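Local coordinates for malate dehydrogenase (Porphyromonas gingivalis, PDB 3FI9), which probably catalyses the NAD-dependent interconversion of malate and oxaloacetate, at residues M31-N36 with A250-E255; V122-N127 with L134-Y139; R157-L162 with I168-V173; S241-E246 with E255-P260. All blocks are in the same frame, centred on the assembly; numbering follows the deposited sequence.

Along the chain, contact 1 joins the loop behind helix 19-30 to the end of helix 238-251 and so encloses contacts 2 and 3, while it crosses contact 4. Contacts 1 and 4 share helix 238-251 and Glu255; their centres lie 11 Å apart, and Leu33 packs on Ile245. Contact 2 belongs to the Rossmann-type nucleotide-binding half, about 17 Å from contact 4 between centres, and meets it where Ile125 packs on Ser244. Contact 3, about 30 Å from contact 2 between centres, reaches contact 4 through Gln159 and Trp259. Helix 238-251 thus ties the two halves together, and contacts 3 and 4 both border the second subunit.

Contact 1: M31-N36 with A250-E255; sequences MRLTPN and AAMGGE
Met252 meets the loop 31-36 with its last two side-chain atoms, SD and CE, and dispersion accounts for every contact between the segments. The methyl CE lies 3.7 Å from Leu33 CB and 4.0 Å from Thr34 CG2, so one carbon touches two consecutive residues; SD follows behind, 4.2 Å from Leu33 CD1. Both loop side chains cross the methionine at about a right angle. The bend at chi3 (82°) turns CE aside from the extended run of CB, CG and SD and sets it over Leu33 CB and Thr34 CG2.

The polar interactions stay on the loop side. Thr34 turns its two branches to different tasks: CG2 faces the methionine methyl, whereas OG1, opposite the backbone N across the CA-CB bond (chi1 172°), accepts from Asn36 N at 2.9 Å in an ST turn. The same hydroxyl is hydrogen-bonded to the carbonyl of Glu9, so its polar end is engaged away from Met252.

Backbone geometry supplies the third element. Arg32 and Gly253, each with positive phi, end their helices in Schellman motifs, and Gly253 N bonds to Ala250 O at 3.1 Å. Met252 sits just past the end of helix 238-251, between its last turn and Gly253, and Leu33 belongs to the loop leading into strand 37-40; Leu33 also packs on Leu11 of strand 10-14.

With only carbon and sulfur meeting, this junction between the NAD-binding and C-terminal family regions depends on shape and burial, without directional bonds between its two segments.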
# COMPACT_ATOMS: atom_id res chain seq x y z
N MET A 31 -5.85 5.14 -5.91
CA MET A 31 -5.88 5.52 -7.32
C MET A 31 -7.25 6.10 -7.73
O MET A 31 -7.42 6.51 -8.86
CB MET A 31 -5.55 4.31 -8.22
CG MET A 31 -4.05 3.94 -8.28
SD MET A 31 -3.78 2.53 -9.47
CE MET A 31 -2.00 2.32 -9.21
N ARG A 32 -8.22 6.05 -6.82
CA ARG A 32 -9.58 6.51 -7.08
C ARG A 32 -10.12 5.93 -8.37
O ARG A 32 -10.60 6.67 -9.24
CB ARG A 32 -9.65 8.06 -7.04
CG ARG A 32 -9.34 8.57 -5.61
CD ARG A 32 -9.22 10.13 -5.55
NE ARG A 32 -10.52 10.78 -5.68
CZ ARG A 32 -11.44 10.83 -4.72
NH1 ARG A 32 -11.21 10.22 -3.57
NH2 ARG A 32 -12.58 11.48 -4.91
N LEU A 33 -10.06 4.60 -8.48
CA LEU A 33 -10.54 3.94 -9.69
C LEU A 33 -12.06 4.00 -9.71
O LEU A 33 -12.66 4.40 -10.72
CB LEU A 33 -10.06 2.49 -9.76
CG LEU A 33 -8.53 2.36 -9.67
CD1 LEU A 33 -8.09 0.85 -9.74
CD2 LEU A 33 -7.87 3.19 -10.78
N THR A 34 -12.67 3.60 -8.60
CA THR A 34 -14.15 3.66 -8.43
C THR A 34 -14.47 3.77 -6.94
O THR A 34 -13.82 3.13 -6.09
CB THR A 34 -14.81 2.37 -8.98
OG1 THR A 34 -16.21 2.32 -8.66
CG2 THR A 34 -14.17 1.16 -8.40
N PRO A 35 -15.56 4.47 -6.61
CA PRO A 35 -16.01 4.44 -5.22
C PRO A 35 -16.60 3.08 -4.84
O PRO A 35 -16.63 2.70 -3.65
CB PRO A 35 -17.09 5.54 -5.17
CG PRO A 35 -17.43 5.87 -6.64
CD PRO A 35 -16.44 5.23 -7.54
N ASN A 36 -17.03 2.32 -5.84
CA ASN A 36 -17.70 1.05 -5.57
C ASN A 36 -16.68 -0.08 -5.62
O ASN A 36 -16.54 -0.82 -6.59
CB ASN A 36 -18.86 0.89 -6.55
CG ASN A 36 -19.88 2.01 -6.34
OD1 ASN A 36 -20.40 2.17 -5.23
ND2 ASN A 36 -20.10 2.85 -7.36
N ALA A 250 -5.72 0.67 -16.25
CA ALA A 250 -5.64 0.83 -17.71
C ALA A 250 -6.90 0.30 -18.38
O ALA A 250 -7.44 0.91 -19.29
CB ALA A 250 -4.39 0.09 -18.25
N ALA A 251 -7.35 -0.87 -17.95
CA ALA A 251 -8.57 -1.47 -18.50
C ALA A 251 -9.80 -0.61 -18.23
O ALA A 251 -10.78 -0.74 -18.93
CB ALA A 251 -8.80 -2.86 -17.95
N MET A 252 -9.74 0.21 -17.17
CA MET A 252 -10.89 1.03 -16.79
C MET A 252 -10.85 2.39 -17.49
O MET A 252 -11.68 3.27 -17.21
CB MET A 252 -10.95 1.20 -15.25
CG MET A 252 -11.25 -0.09 -14.43
SD MET A 252 -10.95 -0.19 -12.58
CE MET A 252 -12.47 0.61 -11.93
N GLY A 253 -9.87 2.58 -18.39
CA GLY A 253 -9.74 3.79 -19.21
C GLY A 253 -8.81 4.84 -18.62
O GLY A 253 -8.74 5.98 -19.11
N GLY A 254 -8.09 4.46 -17.58
CA GLY A 254 -7.08 5.32 -17.00
C GLY A 254 -5.78 5.29 -17.77
O GLY A 254 -5.72 4.91 -18.95
N GLU A 255 -4.74 5.72 -17.07
CA GLU A 255 -3.38 5.75 -17.57
C GLU A 255 -2.98 4.37 -18.15
O GLU A 255 -3.32 3.35 -17.60
CB GLU A 255 -2.51 6.13 -16.37
CG GLU A 255 -1.03 6.32 -16.63
CD GLU A 255 -0.35 6.97 -15.44
OE1 GLU A 255 -1.08 7.44 -14.52
OE2 GLU A 255 0.90 7.04 -15.43

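Contact 2: V122-N127 with L134-Y139; sequences VIIIFN and LVTLIY
Ile124 and Thr136 reach toward each other tip to tip, and their meeting is the close part of this contact. Ile124 CD1 lies 3.7 Å from Thr136 OG1 and 3.9 Å from Thr136 CG2, so the end of the isoleucine touches both branches of the threonine; CG1 comes in just behind, 4.0 Å from Thr136 CB. Two bends, chi1 -59° and chi2 -61°, fold the Ile124 chain to bring this end against the helix.

Farther back along the strand the fit is looser. Val122 CG1 is 4.5 Å from Thr136 CG2, an outer-range approach, although Val122 too directs its CB at the helix. At the other end, Phe126 takes Ile124 CG2 over one ring face, 3.8 Å above the plane and toward the rim, while the chain runs on to exposed Asn127, predicted to bind NAD and substrate, beside His182.

The segments take in the end of strand 121-124, the loop after it and part of helix 129-140, within the beta-alpha-beta unit that strand 147-150 completes in the Rossmann-type fold. Helix 94-115 borders the same interface through Leu108 and Ile112.

Thr136 OG1 is buried against hydrocarbon, but the carbonyl oxygens of Thr132 and Ala105 both lie in hydrogen-bonding position, and its single proton must be shared or alternate between them. The hydroxyl can therefore sit in an apolar strand-helix interface, its polarity directed to the helices.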
# COMPACT_ATOMS: atom_id res chain seq x y z
N VAL A 122 -11.03 -8.84 -16.65
CA VAL A 122 -10.73 -9.68 -15.53
C VAL A 122 -9.23 -9.93 -15.57
O VAL A 122 -8.70 -10.23 -16.64
CB VAL A 122 -11.42 -11.07 -15.64
CG1 VAL A 122 -11.02 -11.94 -14.46
CG2 VAL A 122 -12.92 -10.89 -15.70
N ILE A 123 -8.59 -9.82 -14.42
CA ILE A 123 -7.14 -10.09 -14.26
C ILE A 123 -6.90 -11.17 -13.24
O ILE A 123 -7.37 -11.10 -12.07
CB ILE A 123 -6.37 -8.79 -13.87
CG1 ILE A 123 -6.72 -7.63 -14.86
CG2 ILE A 123 -4.84 -9.10 -13.76
CD1 ILE A 123 -6.01 -6.28 -14.57
N ILE A 124 -6.14 -12.19 -13.65
CA ILE A 124 -5.89 -13.34 -12.83
C ILE A 124 -4.41 -13.29 -12.44
O ILE A 124 -3.56 -13.16 -13.33
CB ILE A 124 -6.16 -14.60 -13.65
CG1 ILE A 124 -7.62 -14.65 -14.16
CG2 ILE A 124 -5.80 -15.83 -12.81
CD1 ILE A 124 -8.64 -14.65 -13.03
N ILE A 125 -4.07 -13.38 -11.16
CA ILE A 125 -2.65 -13.26 -10.82
C ILE A 125 -2.05 -14.47 -10.11
O ILE A 125 -0.83 -14.58 -9.98
CB ILE A 125 -2.33 -11.97 -10.03
CG1 ILE A 125 -2.56 -12.16 -8.53
CG2 ILE A 125 -3.05 -10.73 -10.69
CD1 ILE A 125 -1.68 -11.23 -7.69
N PHE A 126 -2.90 -15.41 -9.73
CA PHE A 126 -2.45 -16.60 -9.05
C PHE A 126 -1.88 -17.64 -10.03
O PHE A 126 -2.31 -17.78 -11.18
CB PHE A 126 -3.51 -17.16 -8.09
CG PHE A 126 -4.82 -17.59 -8.75
CD1 PHE A 126 -5.00 -18.89 -9.20
CD2 PHE A 126 -5.88 -16.71 -8.85
CE1 PHE A 126 -6.22 -19.29 -9.76
CE2 PHE A 126 -7.10 -17.10 -9.41
CZ PHE A 126 -7.26 -18.40 -9.89
N ASN A 127 -0.84 -18.32 -9.58
CA ASN A 127 -0.11 -19.21 -10.46
C ASN A 127 -0.69 -20.62 -10.51
O ASN A 127 -1.41 -21.01 -9.61
CB ASN A 127 1.37 -19.23 -10.09
CG ASN A 127 2.15 -18.15 -10.82
OD1 ASN A 127 1.90 -17.89 -12.00
ND2 ASN A 127 3.05 -17.51 -10.12
N LEU A 134 -5.88 -18.93 -18.61
CA LEU A 134 -6.55 -19.53 -19.80
C LEU A 134 -7.86 -20.24 -19.40
O LEU A 134 -8.89 -20.17 -20.08
CB LEU A 134 -5.60 -20.51 -20.50
CG LEU A 134 -6.11 -21.36 -21.66
CD1 LEU A 134 -6.55 -20.48 -22.80
CD2 LEU A 134 -4.98 -22.32 -22.16
N VAL A 135 -7.81 -20.92 -18.26
CA VAL A 135 -8.99 -21.63 -17.77
C VAL A 135 -10.07 -20.62 -17.41
O VAL A 135 -11.25 -20.80 -17.75
CB VAL A 135 -8.65 -22.44 -16.51
CG1 VAL A 135 -9.94 -22.90 -15.81
CG2 VAL A 135 -7.74 -23.64 -16.85
N THR A 136 -9.68 -19.55 -16.73
CA THR A 136 -10.70 -18.53 -16.45
C THR A 136 -11.35 -17.99 -17.70
O THR A 136 -12.57 -17.84 -17.74
CB THR A 136 -10.17 -17.37 -15.57
OG1 THR A 136 -9.84 -17.87 -14.28
CG2 THR A 136 -11.24 -16.30 -15.38
N LEU A 137 -10.54 -17.61 -18.71
CA LEU A 137 -11.07 -17.13 -19.98
C LEU A 137 -12.08 -18.11 -20.58
O LEU A 137 -13.20 -17.73 -20.97
CB LEU A 137 -9.91 -16.91 -20.98
CG LEU A 137 -10.25 -16.41 -22.37
CD1 LEU A 137 -11.20 -15.19 -22.33
CD2 LEU A 137 -9.00 -16.18 -23.28
N ILE A 138 -11.69 -19.38 -20.65
CA ILE A 138 -12.53 -20.40 -21.27
C ILE A 138 -13.89 -20.59 -20.56
O ILE A 138 -14.96 -20.48 -21.20
CB ILE A 138 -11.78 -21.72 -21.36
CG1 ILE A 138 -10.64 -21.57 -22.38
CG2 ILE A 138 -12.74 -22.83 -21.77
CD1 ILE A 138 -9.67 -22.75 -22.34
N TYR A 139 -13.85 -20.75 -19.25
CA TYR A 139 -15.08 -20.91 -18.48
C TYR A 139 -15.93 -19.63 -18.30
O TYR A 139 -17.14 -19.71 -18.04
CB TYR A 139 -14.77 -21.50 -17.14
CG TYR A 139 -14.55 -22.99 -17.16
CD1 TYR A 139 -13.28 -23.52 -17.38
CD2 TYR A 139 -15.60 -23.87 -16.96
CE1 TYR A 139 -13.05 -24.89 -17.39
CE2 TYR A 139 -15.39 -25.25 -16.98
CZ TYR A 139 -14.12 -25.75 -17.20
OH TYR A 139 -13.86 -27.13 -17.21

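Contact 3: R157-L162 with I168-V173; sequences RLQSEL and IKQSLV
Gln159 crosses Gln170 at about a right angle and runs from the helix to the far end of the segment 168-173. Its chain is extended from CB outward, and CG and CD share their neighbours. CG lies 3.5 Å from both Val173 O and Gln170 O, and 3.9 Å from Val173 CB. CD faces the same two backbone carbonyl oxygens. At the tip the amide divides its work. NE2 donates to Val173 O at 2.8 Å, nearly straight at hydrogen (175°) and in the plane of its own amide; OE1 accepts from Gln170 NE2 at 2.9 Å. That second donor stands 34° out of the Gln159 carbonyl plane, and the two amide planes are 72° apart. Bonded through both its oxygen and its nitrogen, the Gln159 amide has its flip state fixed.

This is a helix followed by a tight return: helix 153-166 ends, the chain makes a short 3-10 turn at 170-172, and strand 173-174 starts back alongside the helix. Leu162 lines the inner side of that return, its CD1 3.9 Å from Val173 CG1.

Gln170 faces the dimer partner as well. Its NE2 also bonds the carbonyl of Arg55 of the second subunit, and Ser171 OG pairs with the backbone N of Gly61 there. On the other branch, Gln170 OE1 accepts from a water at 2.9 Å; the same water donates to Ser160 OG at 3.1 Å, bridging the turn to the helix.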
# COMPACT_ATOMS: atom_id res chain seq x y z
N ARG A 157 11.81 -6.57 -12.66
CA ARG A 157 12.95 -7.13 -11.94
C ARG A 157 14.19 -7.05 -12.86
O ARG A 157 15.27 -6.68 -12.44
CB ARG A 157 12.65 -8.54 -11.52
CG ARG A 157 11.65 -8.58 -10.36
CD ARG A 157 11.28 -10.06 -9.99
NE ARG A 157 10.31 -10.05 -8.90
CZ ARG A 157 9.56 -11.10 -8.55
NH1 ARG A 157 9.67 -12.24 -9.19
NH2 ARG A 157 8.71 -11.01 -7.54
N LEU A 158 14.02 -7.35 -14.13
CA LEU A 158 15.16 -7.19 -15.04
C LEU A 158 15.65 -5.73 -15.06
O LEU A 158 16.85 -5.46 -15.04
CB LEU A 158 14.84 -7.70 -16.44
CG LEU A 158 15.93 -7.55 -17.52
CD1 LEU A 158 17.12 -8.40 -17.19
CD2 LEU A 158 15.38 -8.02 -18.88
N GLN A 159 14.71 -4.80 -15.09
CA GLN A 159 15.07 -3.38 -15.04
C GLN A 159 15.85 -3.05 -13.78
O GLN A 159 16.90 -2.39 -13.82
CB GLN A 159 13.82 -2.48 -15.16
CG GLN A 159 14.16 -0.97 -15.23
CD GLN A 159 12.94 -0.08 -15.07
OE1 GLN A 159 12.16 -0.27 -14.12
NE2 GLN A 159 12.75 0.88 -15.97
N SER A 160 15.33 -3.50 -12.65
CA SER A 160 16.01 -3.25 -11.38
C SER A 160 17.43 -3.84 -11.32
O SER A 160 18.39 -3.17 -10.95
CB SER A 160 15.16 -3.81 -10.24
OG SER A 160 15.84 -3.67 -9.00
N GLU A 161 17.54 -5.10 -11.70
CA GLU A 161 18.83 -5.79 -11.66
C GLU A 161 19.84 -5.13 -12.58
O GLU A 161 20.98 -4.96 -12.18
CB GLU A 161 18.67 -7.30 -11.93
CG GLU A 161 17.83 -8.09 -10.87
CD GLU A 161 18.45 -8.13 -9.48
OE1 GLU A 161 19.70 -8.19 -9.34
OE2 GLU A 161 17.69 -8.13 -8.51
N LEU A 162 19.43 -4.69 -13.78
CA LEU A 162 20.30 -3.90 -14.68
C LEU A 162 20.71 -2.55 -14.09
O LEU A 162 21.90 -2.16 -14.17
CB LEU A 162 19.65 -3.69 -16.05
CG LEU A 162 19.73 -4.92 -16.98
CD1 LEU A 162 18.69 -4.78 -18.07
CD2 LEU A 162 21.16 -5.06 -17.60
N ILE A 168 23.02 2.89 -11.69
CA ILE A 168 22.29 4.08 -12.13
C ILE A 168 20.83 4.08 -11.68
O ILE A 168 20.26 3.05 -11.29
CB ILE A 168 22.26 4.29 -13.67
CG1 ILE A 168 21.58 3.09 -14.36
CG2 ILE A 168 23.69 4.52 -14.21
CD1 ILE A 168 21.60 3.23 -15.85
N LYS A 169 20.22 5.24 -11.76
CA LYS A 169 18.81 5.31 -11.41
C LYS A 169 17.93 4.35 -12.27
O LYS A 169 18.01 4.32 -13.51
CB LYS A 169 18.32 6.74 -11.54
CG LYS A 169 16.85 6.89 -11.19
CD LYS A 169 16.44 8.37 -11.15
CE LYS A 169 16.40 8.98 -12.55
NZ LYS A 169 16.22 10.46 -12.46
N GLN A 170 17.05 3.60 -11.61
CA GLN A 170 16.35 2.53 -12.30
C GLN A 170 15.63 2.91 -13.59
O GLN A 170 15.67 2.17 -14.57
CB GLN A 170 15.39 1.83 -11.35
CG GLN A 170 14.71 0.64 -11.96
CD GLN A 170 13.92 -0.12 -10.89
OE1 GLN A 170 14.26 -0.09 -9.71
NE2 GLN A 170 12.84 -0.76 -11.31
N SER A 171 14.96 4.07 -13.59
CA SER A 171 14.16 4.55 -14.73
C SER A 171 15.01 4.79 -15.96
O SER A 171 14.48 4.94 -17.04
CB SER A 171 13.51 5.90 -14.37
OG SER A 171 12.16 5.72 -14.01
N LEU A 172 16.32 4.83 -15.79
CA LEU A 172 17.22 5.07 -16.92
C LEU A 172 17.47 3.81 -17.74
O LEU A 172 18.06 3.86 -18.82
CB LEU A 172 18.54 5.63 -16.43
CG LEU A 172 18.40 6.86 -15.50
CD1 LEU A 172 19.78 7.36 -15.03
CD2 LEU A 172 17.66 7.94 -16.26
N VAL A 173 17.02 2.67 -17.23
CA VAL A 173 17.07 1.43 -18.02
C VAL A 173 15.67 1.31 -18.68
O VAL A 173 14.68 1.10 -17.99
CB VAL A 173 17.37 0.20 -17.13
CG1 VAL A 173 17.44 -1.08 -17.97
CG2 VAL A 173 18.68 0.37 -16.39
O HOH W 1 16.98 -0.83 -9.00

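Contact 4: S241-E246 with E255-P260; sequences SYVSIE and EAFRWP
Phe257 points the CD1-CE1-CZ rim of its ring at helix 238-251, against Val243 and Glu246, one helical turn apart. Val243 CG1 comes to the ring edge near its plane, 3.5 Å from Phe257 CZ. Glu246 approaches obliquely instead, its CB 3.6 Å from Phe257 CD1, and its carboxylate is turned 87° to the ring. A trans first torsion (chi1 178°) extends Phe257 straight from the loop to these two residues.

Water supplies the polar links. One molecule donates to Glu246 O at 2.8 Å and to Glu255 O at 2.7 Å, joining the helix backbone to the start of the loop. Another lies 2.6 Å from Glu246 OE2, where it can donate, and accepts a weak bond from Trp259 NE1. The glutamate thus brings CB obliquely against the ring while its carboxylate meets a bound water.

After helix 238-251 the loop folds back over that helix before entering strand 261-267. Phe257 also packs on Met247 and Ala250 of the helix, Trp259 rests on helix 153-166, and Cys57 of the second subunit borders Val243 and Glu246.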
# COMPACT_ATOMS: atom_id res chain seq x y z
N SER A 241 0.77 -6.65 -6.19
CA SER A 241 -0.45 -5.89 -5.93
C SER A 241 -0.46 -4.62 -6.75
O SER A 241 -1.37 -4.37 -7.56
CB SER A 241 -0.54 -5.52 -4.45
OG SER A 241 -1.49 -4.46 -4.32
N TYR A 242 0.57 -3.80 -6.56
CA TYR A 242 0.60 -2.51 -7.23
C TYR A 242 0.52 -2.68 -8.77
O TYR A 242 -0.24 -2.00 -9.45
CB TYR A 242 1.88 -1.74 -6.86
CG TYR A 242 1.97 -0.45 -7.59
CD1 TYR A 242 1.21 0.65 -7.20
CD2 TYR A 242 2.85 -0.31 -8.65
CE1 TYR A 242 1.31 1.88 -7.91
CE2 TYR A 242 2.93 0.86 -9.34
CZ TYR A 242 2.15 1.94 -8.98
OH TYR A 242 2.32 3.10 -9.70
N VAL A 243 1.28 -3.63 -9.31
CA VAL A 243 1.36 -3.75 -10.79
C VAL A 243 0.00 -4.22 -11.38
O VAL A 243 -0.53 -3.63 -12.36
CB VAL A 243 2.58 -4.63 -11.21
CG1 VAL A 243 2.54 -4.90 -12.74
CG2 VAL A 243 3.91 -3.90 -10.78
N SER A 244 -0.60 -5.21 -10.71
CA SER A 244 -1.94 -5.68 -11.07
C SER A 244 -2.97 -4.54 -11.04
O SER A 244 -3.85 -4.44 -11.91
CB SER A 244 -2.36 -6.78 -10.09
OG SER A 244 -1.50 -7.94 -10.23
N ILE A 245 -2.90 -3.72 -10.02
CA ILE A 245 -3.88 -2.63 -9.97
C ILE A 245 -3.61 -1.56 -11.03
O ILE A 245 -4.56 -0.94 -11.56
CB ILE A 245 -4.07 -2.03 -8.57
CG1 ILE A 245 -4.34 -3.18 -7.56
CG2 ILE A 245 -5.24 -0.97 -8.61
CD1 ILE A 245 -5.57 -4.13 -7.85
N GLU A 246 -2.34 -1.34 -11.37
CA GLU A 246 -2.07 -0.46 -12.52
C GLU A 246 -2.70 -1.07 -13.74
O GLU A 246 -3.20 -0.32 -14.60
CB GLU A 246 -0.58 -0.33 -12.85
CG GLU A 246 0.26 0.47 -11.94
CD GLU A 246 1.72 0.54 -12.43
OE1 GLU A 246 2.16 1.64 -12.75
OE2 GLU A 246 2.42 -0.49 -12.51
N GLU A 255 -4.74 5.72 -17.07
CA GLU A 255 -3.38 5.75 -17.57
C GLU A 255 -2.98 4.37 -18.15
O GLU A 255 -3.32 3.35 -17.60
CB GLU A 255 -2.51 6.13 -16.37
CG GLU A 255 -1.03 6.32 -16.63
CD GLU A 255 -0.35 6.97 -15.44
OE1 GLU A 255 -1.08 7.44 -14.52
OE2 GLU A 255 0.90 7.04 -15.43
N ALA A 256 -2.30 4.36 -19.29
CA ALA A 256 -1.90 3.11 -19.91
C ALA A 256 -0.88 2.36 -19.07
O ALA A 256 -0.12 2.93 -18.25
CB ALA A 256 -1.34 3.35 -21.35
N PHE A 257 -0.88 1.06 -19.27
CA PHE A 257 0.02 0.21 -18.52
C PHE A 257 1.26 -0.15 -19.38
O PHE A 257 1.12 -0.65 -20.49
CB PHE A 257 -0.77 -1.02 -18.06
CG PHE A 257 0.05 -1.99 -17.32
CD1 PHE A 257 0.51 -1.70 -16.05
CD2 PHE A 257 0.42 -3.18 -17.93
CE1 PHE A 257 1.32 -2.61 -15.37
CE2 PHE A 257 1.20 -4.09 -17.25
CZ PHE A 257 1.66 -3.80 -15.99
N ARG A 258 2.47 0.13 -18.89
CA ARG A 258 3.67 0.05 -19.74
C ARG A 258 4.59 -1.15 -19.59
O ARG A 258 5.83 -0.98 -19.73
CB ARG A 258 4.52 1.33 -19.61
N TRP A 259 4.04 -2.34 -19.35
CA TRP A 259 4.86 -3.55 -19.15
C TRP A 259 4.08 -4.68 -19.83
O TRP A 259 2.90 -4.56 -20.06
CB TRP A 259 5.01 -3.90 -17.65
CG TRP A 259 5.73 -2.83 -16.88
CD1 TRP A 259 5.18 -1.91 -16.03
CD2 TRP A 259 7.13 -2.55 -16.92
NE1 TRP A 259 6.15 -1.07 -15.55
CE2 TRP A 259 7.36 -1.45 -16.07
CE3 TRP A 259 8.21 -3.14 -17.58
CZ2 TRP A 259 8.63 -0.90 -15.88
CZ3 TRP A 259 9.48 -2.62 -17.37
CH2 TRP A 259 9.67 -1.50 -16.52
N PRO A 260 4.74 -5.75 -20.16
CA PRO A 260 4.08 -6.96 -20.68
C PRO A 260 2.95 -7.48 -19.74
O PRO A 260 3.07 -7.38 -18.51
CB PRO A 260 5.23 -7.97 -20.67
CG PRO A 260 6.43 -7.13 -20.97
CD PRO A 260 6.21 -5.90 -20.11
O HOH W 2 -2.51 2.30 -15.29
O HOH W 3 4.93 -0.07 -12.94